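Local coordinates for protein aldehyde dehydrogenase (PDB 5KF0) that probably oxidises aldehydes to carboxylic acids using a nicotinamide cofactor, with NADPH bound in this structure of a four-chain assembly, at residues A[128-133]-A[145-150]; A[298-303]-A[394-399]. One frame throughout, in Å; residues are numbered along the deposited sequence.

Contact 1: A[128-133]-A[145-150]; sequences DGEVLN and GYTRRV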
ATOM      1  N   ASP A 128       5.522   7.670   4.040  1.00 11.93           N
ATOM      2  CA  ASP A 128       4.148   8.152   4.027  1.00 11.12           C
ATOM      3  C   ASP A 128       3.350   7.538   5.174  1.00 12.95           C
ATOM      4  O   ASP A 128       3.787   6.607   5.846  1.00 17.22           O
ATOM      5  CB  ASP A 128       3.475   7.809   2.699  1.00 10.82           C
ATOM      6  CG  ASP A 128       4.066   8.571   1.506  1.00 13.08           C
ATOM      7  OD1 ASP A 128       4.691   9.646   1.695  1.00 13.85           O
ATOM      8  OD2 ASP A 128       3.895   8.071   0.375  1.00 17.71           O
ATOM      9  N   GLY A 129       2.141   8.058   5.362  1.00 12.30           N
ATOM     10  CA  GLY A 129       1.206   7.516   6.328  1.00 10.88           C
ATOM     11  C   GLY A 129      -0.113   7.197   5.662  1.00 11.32           C
ATOM     12  O   GLY A 129      -0.207   7.177   4.427  1.00 12.29           O
ATOM     13  N   GLU A 130      -1.145   6.955   6.469  1.00 12.02           N
ATOM     14  CA  GLU A 130      -2.441   6.554   5.958  1.00  8.92           C
ATOM     15  C   GLU A 130      -3.539   7.449   6.510  1.00 10.01           C
ATOM     16  O   GLU A 130      -3.472   7.912   7.657  1.00 11.58           O
ATOM     17  CB  GLU A 130      -2.765   5.099   6.335  1.00 10.76           C
ATOM     18  CG  GLU A 130      -1.815   4.060   5.775  1.00 11.74           C
ATOM     19  CD  GLU A 130      -1.982   2.732   6.503  1.00 14.84           C
ATOM     20  OE1 GLU A 130      -2.894   1.984   6.137  1.00 19.03           O
ATOM     21  OE2 GLU A 130      -1.244   2.473   7.482  1.00 20.37           O
ATOM     22  N   VAL A 131      -4.566   7.664   5.690  1.00  9.44           N
ATOM     23  CA  VAL A 131      -5.826   8.247   6.141  1.00  9.03           C
ATOM     24  C   VAL A 131      -6.791   7.082   6.292  1.00 12.74           C
ATOM     25  O   VAL A 131      -7.187   6.471   5.297  1.00 12.97           O
ATOM     26  CB  VAL A 131      -6.367   9.301   5.159  1.00 11.38           C
ATOM     27  CG1 VAL A 131      -7.647   9.918   5.723  1.00 12.65           C
ATOM     28  CG2 VAL A 131      -5.330  10.391   4.903  1.00 11.62           C
ATOM     29  N   LEU A 132      -7.143   6.742   7.531  1.00  9.53           N
ATOM     30  CA  LEU A 132      -7.885   5.521   7.821  1.00 10.09           C
ATOM     31  C   LEU A 132      -9.379   5.791   7.978  1.00 11.71           C
ATOM     32  O   LEU A 132      -9.779   6.674   8.742  1.00 10.97           O
ATOM     33  CB  LEU A 132      -7.355   4.884   9.107  1.00 11.25           C
ATOM     34  CG  LEU A 132      -5.881   4.512   9.136  1.00 12.16           C
ATOM     35  CD1 LEU A 132      -5.477   4.164  10.571  1.00 12.59           C
ATOM     36  CD2 LEU A 132      -5.586   3.350   8.176  1.00 14.16           C
ATOM     37  N   ASN A 133     -10.206   4.999   7.292  1.00  9.71           N
ATOM     38  CA  ASN A 133     -11.623   5.009   7.637  1.00 11.04           C
ATOM     39  C   ASN A 133     -11.794   4.388   9.012  1.00 10.21           C
ATOM     40  O   ASN A 133     -11.401   3.236   9.227  1.00 11.62           O
ATOM     41  CB  ASN A 133     -12.487   4.247   6.642  1.00 10.71           C
ATOM     42  CG  ASN A 133     -13.929   4.171   7.120  1.00 10.49           C
ATOM     43  OD1 ASN A 133     -14.570   5.209   7.344  1.00 13.87           O
ATOM     44  ND2 ASN A 133     -14.428   2.951   7.342  1.00 13.49           N
ATOM     45  N   GLY A 145      -8.908   8.635  11.112  1.00 11.35           N
ATOM     46  CA  GLY A 145      -7.548   8.401  11.581  1.00 10.25           C
ATOM     47  C   GLY A 145      -6.524   8.902  10.573  1.00 10.66           C
ATOM     48  O   GLY A 145      -6.734   8.805   9.356  1.00 11.76           O
ATOM     49  N   TYR A 146      -5.419   9.431  11.092  1.00 10.63           N
ATOM     50  CA  TYR A 146      -4.275   9.856  10.292  1.00  9.49           C
ATOM     51  C   TYR A 146      -3.021   9.308  10.947  1.00  9.95           C
ATOM     52  O   TYR A 146      -2.864   9.433  12.165  1.00 11.47           O
ATOM     53  CB  TYR A 146      -4.184  11.390  10.217  1.00 10.04           C
ATOM     54  CG  TYR A 146      -5.429  12.040   9.671  1.00  9.93           C
ATOM     55  CD1 TYR A 146      -5.533  12.346   8.319  1.00 11.77           C
ATOM     56  CD2 TYR A 146      -6.504  12.340  10.501  1.00 11.29           C
ATOM     57  CE1 TYR A 146      -6.673  12.924   7.807  1.00 13.62           C
ATOM     58  CE2 TYR A 146      -7.656  12.921   9.997  1.00 13.94           C
ATOM     59  CZ  TYR A 146      -7.728  13.215   8.643  1.00 16.16           C
ATOM     60  OH  TYR A 146      -8.868  13.796   8.126  1.00 15.89           O
ATOM     61  N   THR A 147      -2.122   8.721  10.160  1.00  9.86           N
ATOM     62  CA  THR A 147      -0.922   8.132  10.736  1.00  9.77           C
ATOM     63  C   THR A 147       0.341   8.774  10.176  1.00 11.07           C
ATOM     64  O   THR A 147       0.366   9.316   9.066  1.00 11.72           O
ATOM     65  CB  THR A 147      -0.845   6.618  10.510  1.00 11.71           C
ATOM     66  OG1 THR A 147      -0.525   6.339   9.134  1.00 12.45           O
ATOM     67  CG2 THR A 147      -2.166   5.940  10.891  1.00 11.56           C
ATOM     68  N   ARG A 148       1.402   8.667  10.973  1.00 10.93           N
ATOM     69  CA  ARG A 148       2.746   9.097  10.601  1.00 10.02           C
ATOM     70  C   ARG A 148       3.731   8.182  11.315  1.00 12.48           C
ATOM     71  O   ARG A 148       3.386   7.519  12.297  1.00 11.97           O
ATOM     72  CB  ARG A 148       3.009  10.560  10.987  1.00 10.81           C
ATOM     73  CG  ARG A 148       3.059  10.770  12.511  1.00 12.39           C
ATOM     74  CD  ARG A 148       2.954  12.234  12.909  1.00 14.21           C
ATOM     75  NE  ARG A 148       4.181  12.992  12.657  1.00 14.45           N
ATOM     76  CZ  ARG A 148       4.320  14.282  12.951  1.00 18.21           C
ATOM     77  NH1 ARG A 148       3.309  14.962  13.493  1.00 14.20           N
ATOM     78  NH2 ARG A 148       5.466  14.898  12.697  1.00 21.97           N
ATOM     79  N   ARG A 149       4.969   8.153  10.822  1.00 10.47           N
ATOM     80  CA  ARG A 149       6.040   7.398  11.460  1.00 10.66           C
ATOM     81  C   ARG A 149       6.988   8.384  12.129  1.00 11.19           C
ATOM     82  O   ARG A 149       7.592   9.218  11.446  1.00 16.20           O
ATOM     83  CB  ARG A 149       6.800   6.553  10.438  1.00 12.59           C
ATOM     84  CG  ARG A 149       5.915   5.673   9.582  1.00 15.42           C
ATOM     85  CD  ARG A 149       5.238   4.594  10.380  1.00 20.76           C
ATOM     86  NE  ARG A 149       6.181   3.707  11.057  1.00 22.53           N
ATOM     87  CZ  ARG A 149       5.817   2.586  11.668  1.00 20.80           C
ATOM     88  NH1 ARG A 149       4.536   2.222  11.666  1.00 23.18           N
ATOM     89  NH2 ARG A 149       6.714   1.826  12.275  1.00 16.77           N
ATOM     90  N   VAL A 150       7.099   8.307  13.451  1.00 10.03           N
ATOM     91  CA  VAL A 150       7.955   9.191  14.246  0.72 10.00           C
ATOM     92  C   VAL A 150       9.256   8.451  14.542  1.00 14.89           C
ATOM     93  O   VAL A 150       9.208   7.260  14.872  1.00 12.15           O
ATOM     94  CB  VAL A 150       7.244   9.610  15.547  0.72 11.60           C
ATOM     95  CG1 VAL A 150       8.136  10.509  16.407  0.72 13.57           C
ATOM     96  CG2 VAL A 150       5.921  10.311  15.227  0.72 16.82           C
TER
HETATM   97  O   HOH W   1       0.772   4.038   8.354  1.00 25.19           O
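V131 and Y146 lie side by side on one face of a β hairpin. They are a non-hydrogen-bonded pair in an antiparallel ladder. Both methyls of V131 pack obliquely against CD1 and CE1 of Y146, with V131 CG1 3.8 Å from Y146 CE1. This end of the ladder is buried and regular. The next pair, L132 with G145, is joined by two main-chain bonds. L132 N donates to G145 O at 2.8 Å but sits above the carbonyl plane. G145 N returns a straighter bond of 3.2 Å to L132 O, in plane and on a lone pair. On the face away from V131 and Y146, the side chains of L132 and T147 cross at about a right angle, and L132 CD1 meets T147 CG2 at 3.8 Å.

E130 and T147 form a partly exposed, water-bridged part. T147 N still donates to E130 O at 3.0 Å, but E130 N turns to a side chain. Its acceptor is T147 OG1, at 2.8 Å. A chi1 of 73° places OG1 toward E130 N, while CG2, anti to the carbonyl carbon, meets L132. T147 O has no hydrogen-bond partner, but a CH···O contact with G129 CA. A water joins T147 OG1 to E130 OE2, to which it donates. E130 OE1 makes a salt bridge with R468 of the third subunit. The loose end lies further on, where D128 O is 4.4 Å from R149 CG and R149 NE bonds instead to T475.

The arrangement is that of the oligomerisation arm of aldehyde dehydrogenases. Y146 and R148 bond through their backbones to strand 475-483, so 143-151 is the middle strand of three. Across strand 129-133, residues G129 to V131 form an antiparallel ladder with a strand of the second subunit, and the sheet continues through the interface.

Contact 2: A[298-303]-A[394-399]; sequences RILVHA and ILEKFD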
ATOM      1  N   ARG A 298      25.491 -26.453   3.059  1.00 10.44           N
ATOM      2  CA  ARG A 298      24.936 -27.772   2.784  1.00 11.61           C
ATOM      3  C   ARG A 298      24.372 -27.766   1.374  1.00 10.95           C
ATOM      4  O   ARG A 298      23.670 -26.830   0.988  1.00 12.91           O
ATOM      5  CB  ARG A 298      23.836 -28.131   3.793  1.00 12.68           C
ATOM      6  CG  ARG A 298      24.308 -28.128   5.243  1.00 15.93           C
ATOM      7  CD  ARG A 298      23.166 -28.485   6.201  1.00 13.11           C
ATOM      8  NE  ARG A 298      22.204 -27.387   6.333  1.00 12.58           N
ATOM      9  CZ  ARG A 298      20.896 -27.543   6.499  1.00 13.51           C
ATOM     10  NH1 ARG A 298      20.357 -28.768   6.527  1.00 13.56           N
ATOM     11  NH2 ARG A 298      20.120 -26.465   6.608  1.00 14.12           N
ATOM     12  N   ILE A 299      24.685 -28.807   0.608  1.00 13.03           N
ATOM     13  CA  ILE A 299      24.273 -28.902  -0.786  1.00 11.05           C
ATOM     14  C   ILE A 299      23.542 -30.227  -0.962  1.00 11.73           C
ATOM     15  O   ILE A 299      24.151 -31.294  -0.833  1.00 14.50           O
ATOM     16  CB  ILE A 299      25.474 -28.811  -1.739  1.00 11.80           C
ATOM     17  CG1 ILE A 299      26.224 -27.482  -1.541  1.00 13.63           C
ATOM     18  CG2 ILE A 299      25.011 -28.969  -3.182  1.00 16.68           C
ATOM     19  CD1 ILE A 299      27.573 -27.454  -2.265  1.00 14.01           C
ATOM     20  N   LEU A 300      22.247 -30.164  -1.265  1.00 12.75           N
ATOM     21  CA  LEU A 300      21.408 -31.352  -1.420  1.00 15.21           C
ATOM     22  C   LEU A 300      21.090 -31.526  -2.899  1.00 12.91           C
ATOM     23  O   LEU A 300      20.475 -30.644  -3.507  1.00 14.67           O
ATOM     24  CB  LEU A 300      20.122 -31.216  -0.597  1.00 13.57           C
ATOM     25  CG  LEU A 300      20.310 -31.095   0.917  1.00 18.11           C
ATOM     26  CD1 LEU A 300      20.434 -29.617   1.359  1.00 24.76           C
ATOM     27  CD2 LEU A 300      19.180 -31.775   1.653  1.00 31.77           C
ATOM     28  N   VAL A 301      21.509 -32.655  -3.474  1.00 13.21           N
ATOM     29  CA  VAL A 301      21.468 -32.852  -4.920  1.00 13.92           C
ATOM     30  C   VAL A 301      20.645 -34.089  -5.259  1.00 12.97           C
ATOM     31  O   VAL A 301      20.845 -35.161  -4.666  1.00 14.66           O
ATOM     32  CB  VAL A 301      22.886 -32.971  -5.494  1.00 13.71           C
ATOM     33  CG1 VAL A 301      22.840 -33.164  -6.977  1.00 16.04           C
ATOM     34  CG2 VAL A 301      23.708 -31.731  -5.114  1.00 14.37           C
ATOM     35  N   HIS A 302      19.743 -33.953  -6.235  1.00 13.63           N
ATOM     36  CA  HIS A 302      18.927 -35.094  -6.633  1.00 12.49           C
ATOM     37  C   HIS A 302      19.810 -36.237  -7.115  1.00 14.89           C
ATOM     38  O   HIS A 302      20.780 -36.032  -7.848  1.00 15.11           O
ATOM     39  CB  HIS A 302      17.934 -34.717  -7.734  1.00 13.97           C
ATOM     40  CG  HIS A 302      16.898 -35.775  -7.972  1.00 15.37           C
ATOM     41  ND1 HIS A 302      17.028 -36.749  -8.938  1.00 15.49           N
ATOM     42  CD2 HIS A 302      15.727 -36.025  -7.340  1.00 15.72           C
ATOM     43  CE1 HIS A 302      15.976 -37.548  -8.898  1.00 17.18           C
ATOM     44  NE2 HIS A 302      15.170 -37.127  -7.940  1.00 17.88           N
ATOM     45  N   ALA A 303      19.449 -37.458  -6.716  1.00 16.65           N
ATOM     46  CA  ALA A 303      20.316 -38.603  -6.974  1.00 17.14           C
ATOM     47  C   ALA A 303      20.583 -38.809  -8.461  1.00 18.79           C
ATOM     48  O   ALA A 303      21.648 -39.316  -8.830  1.00 20.37           O
ATOM     49  CB  ALA A 303      19.700 -39.853  -6.358  1.00 19.94           C
ATOM     50  N   ILE A 394      29.253 -29.213   2.489  1.00 14.31           N
ATOM     51  CA  ILE A 394      28.935 -30.631   2.559  0.54 13.91           C
ATOM     52  C   ILE A 394      27.950 -30.958   1.446  1.00 15.31           C
ATOM     53  O   ILE A 394      27.012 -30.200   1.164  1.00 15.17           O
ATOM     54  CB  ILE A 394      28.394 -31.052   3.945  0.54 17.73           C
ATOM     55  CG1 ILE A 394      26.979 -30.526   4.195  0.54 16.28           C
ATOM     56  CG2 ILE A 394      29.346 -30.600   5.046  0.54 19.08           C
ATOM     57  CD1 ILE A 394      25.892 -31.549   3.923  0.54 18.52           C
ATOM     58  N   LEU A 395      28.191 -32.093   0.798  1.00 14.55           N
ATOM     59  CA  LEU A 395      27.404 -32.548  -0.340  1.00 15.53           C
ATOM     60  C   LEU A 395      26.618 -33.782   0.085  1.00 13.99           C
ATOM     61  O   LEU A 395      27.191 -34.716   0.658  1.00 15.84           O
ATOM     62  CB  LEU A 395      28.317 -32.872  -1.528  1.00 15.18           C
ATOM     63  CG  LEU A 395      27.657 -33.460  -2.772  1.00 15.89           C
ATOM     64  CD1 LEU A 395      26.755 -32.433  -3.404  1.00 20.06           C
ATOM     65  CD2 LEU A 395      28.717 -33.935  -3.762  1.00 17.39           C
ATOM     66  N   GLU A 396      25.310 -33.775  -0.159  1.00 14.91           N
ATOM     67  CA  GLU A 396      24.482 -34.921   0.193  1.00 14.62           C
ATOM     68  C   GLU A 396      23.425 -35.130  -0.890  1.00 15.90           C
ATOM     69  O   GLU A 396      23.204 -34.270  -1.751  1.00 15.07           O
ATOM     70  CB  GLU A 396      23.858 -34.758   1.596  1.00 15.21           C
ATOM     71  CG  GLU A 396      23.123 -33.432   1.840  1.00 17.43           C
ATOM     72  CD  GLU A 396      22.576 -33.290   3.269  1.00 23.49           C
ATOM     73  OE1 GLU A 396      22.513 -34.302   4.008  1.00 19.36           O
ATOM     74  OE2 GLU A 396      22.212 -32.156   3.658  1.00 19.68           O
ATOM     75  N   LYS A 397      22.779 -36.294  -0.838  1.00 15.22           N
ATOM     76  CA  LYS A 397      21.945 -36.819  -1.914  1.00 15.51           C
ATOM     77  C   LYS A 397      20.504 -36.966  -1.434  1.00 15.58           C
ATOM     78  O   LYS A 397      20.266 -37.318  -0.276  1.00 18.34           O
ATOM     79  CB  LYS A 397      22.504 -38.182  -2.376  1.00 16.67           C
ATOM     80  CG  LYS A 397      21.811 -38.825  -3.570  1.00 17.83           C
ATOM     81  CD  LYS A 397      22.371 -40.240  -3.835  1.00 19.98           C
ATOM     82  CE  LYS A 397      23.818 -40.193  -4.277  1.00 29.54           C
ATOM     83  NZ  LYS A 397      24.301 -41.536  -4.728  1.00 28.60           N
ATOM     84  N   PHE A 398      19.534 -36.711  -2.318  1.00 13.77           N
ATOM     85  CA  PHE A 398      18.137 -37.007  -1.990  1.00 15.83           C
ATOM     86  C   PHE A 398      17.419 -37.580  -3.206  1.00 15.74           C
ATOM     87  O   PHE A 398      17.860 -37.416  -4.346  1.00 15.25           O
ATOM     88  CB  PHE A 398      17.379 -35.766  -1.484  1.00 14.41           C
ATOM     89  CG  PHE A 398      17.090 -34.741  -2.551  1.00 13.91           C
ATOM     90  CD1 PHE A 398      15.873 -34.741  -3.232  1.00 16.66           C
ATOM     91  CD2 PHE A 398      18.031 -33.764  -2.864  1.00 14.44           C
ATOM     92  CE1 PHE A 398      15.607 -33.782  -4.217  1.00 14.97           C
ATOM     93  CE2 PHE A 398      17.769 -32.800  -3.837  1.00 13.12           C
ATOM     94  CZ  PHE A 398      16.564 -32.816  -4.518  1.00 15.82           C
ATOM     95  N   ASP A 399      16.302 -38.269  -2.934  1.00 15.58           N
ATOM     96  CA  ASP A 399      15.403 -38.838  -3.938  1.00 18.07           C
ATOM     97  C   ASP A 399      14.106 -38.059  -4.078  1.00 23.29           C
ATOM     98  O   ASP A 399      13.642 -37.814  -5.196  1.00 30.19           O
ATOM     99  CB  ASP A 399      15.022 -40.288  -3.592  1.00 21.14           C
ATOM    100  CG  ASP A 399      16.190 -41.219  -3.571  1.00 28.82           C
ATOM    101  OD1 ASP A 399      17.146 -41.004  -4.344  1.00 33.87           O
ATOM    102  OD2 ASP A 399      16.140 -42.186  -2.787  1.00 32.66           O
TER
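H302 and F398 meet at about a right angle where two parallel strands of the α/β catalytic domain run side by side. The histidine turns an edge toward the phenyl face in an offset edge-to-face pair, with the planes at 85°. H302 CA also lies over that face, a CH-π contact 4.0 Å from the centroid of the F398 ring. The phenyl CG sits between its own backbone N and carbonyl carbon (chi1 71°). The ring therefore swings across to the neighbouring strand, and F398 CD2 touches L300 CB at 4.0 Å.

Further along the same face, L300 and E396 point the same way. L300 CG rests 3.5 Å from E396 OE2, so the leucine lies along the acid's chain. The carboxylate has partners beyond the pair: OE2 bonds to Y384 OH and OE1 forms a salt bridge with R407. NH1 of R298 bonds to R407 O and also to Y384 OH, while its aliphatic part lies beside I394. Helix 401-409 packs on this face.

The opposite face carries I299, V301, L395 and K397. L395 crosses I299 and V301 obliquely, and L395 CD1 reaches V301 CG2 at 3.6 Å. Helix 306-319 packs on I299, V301 and L395.

At the histidine, ND1 bonds to S304 OG and NE2 makes a weak bond to D399 O. Between the faces, backbone bonds alternate from I299 N to I394 O through to the last, in which A303 N donates to F398 O at 2.9 Å, nearly head-on to the carbonyl.

Following the chain from the N terminus, contact 1 comes first. It closes a short hairpin, with only 11 residues between its segments. Contact 2 opens later, at residue 298, and closes across 90 residues that include both helices and strands. The two are in series, so neither nests within nor crosses the other. The centres of contacts 1 and 2 are 49 Å apart. The nearest atoms of contacts 1 and 2 are about 32 Å apart. No other chain of the assembly touches the segments of contact 2. Contact 1 thus ties the projecting arm's sheet to the subunit interface; contact 2 joins neighbouring strands 298-302 and 392-398 of the catalytic domain's sheet.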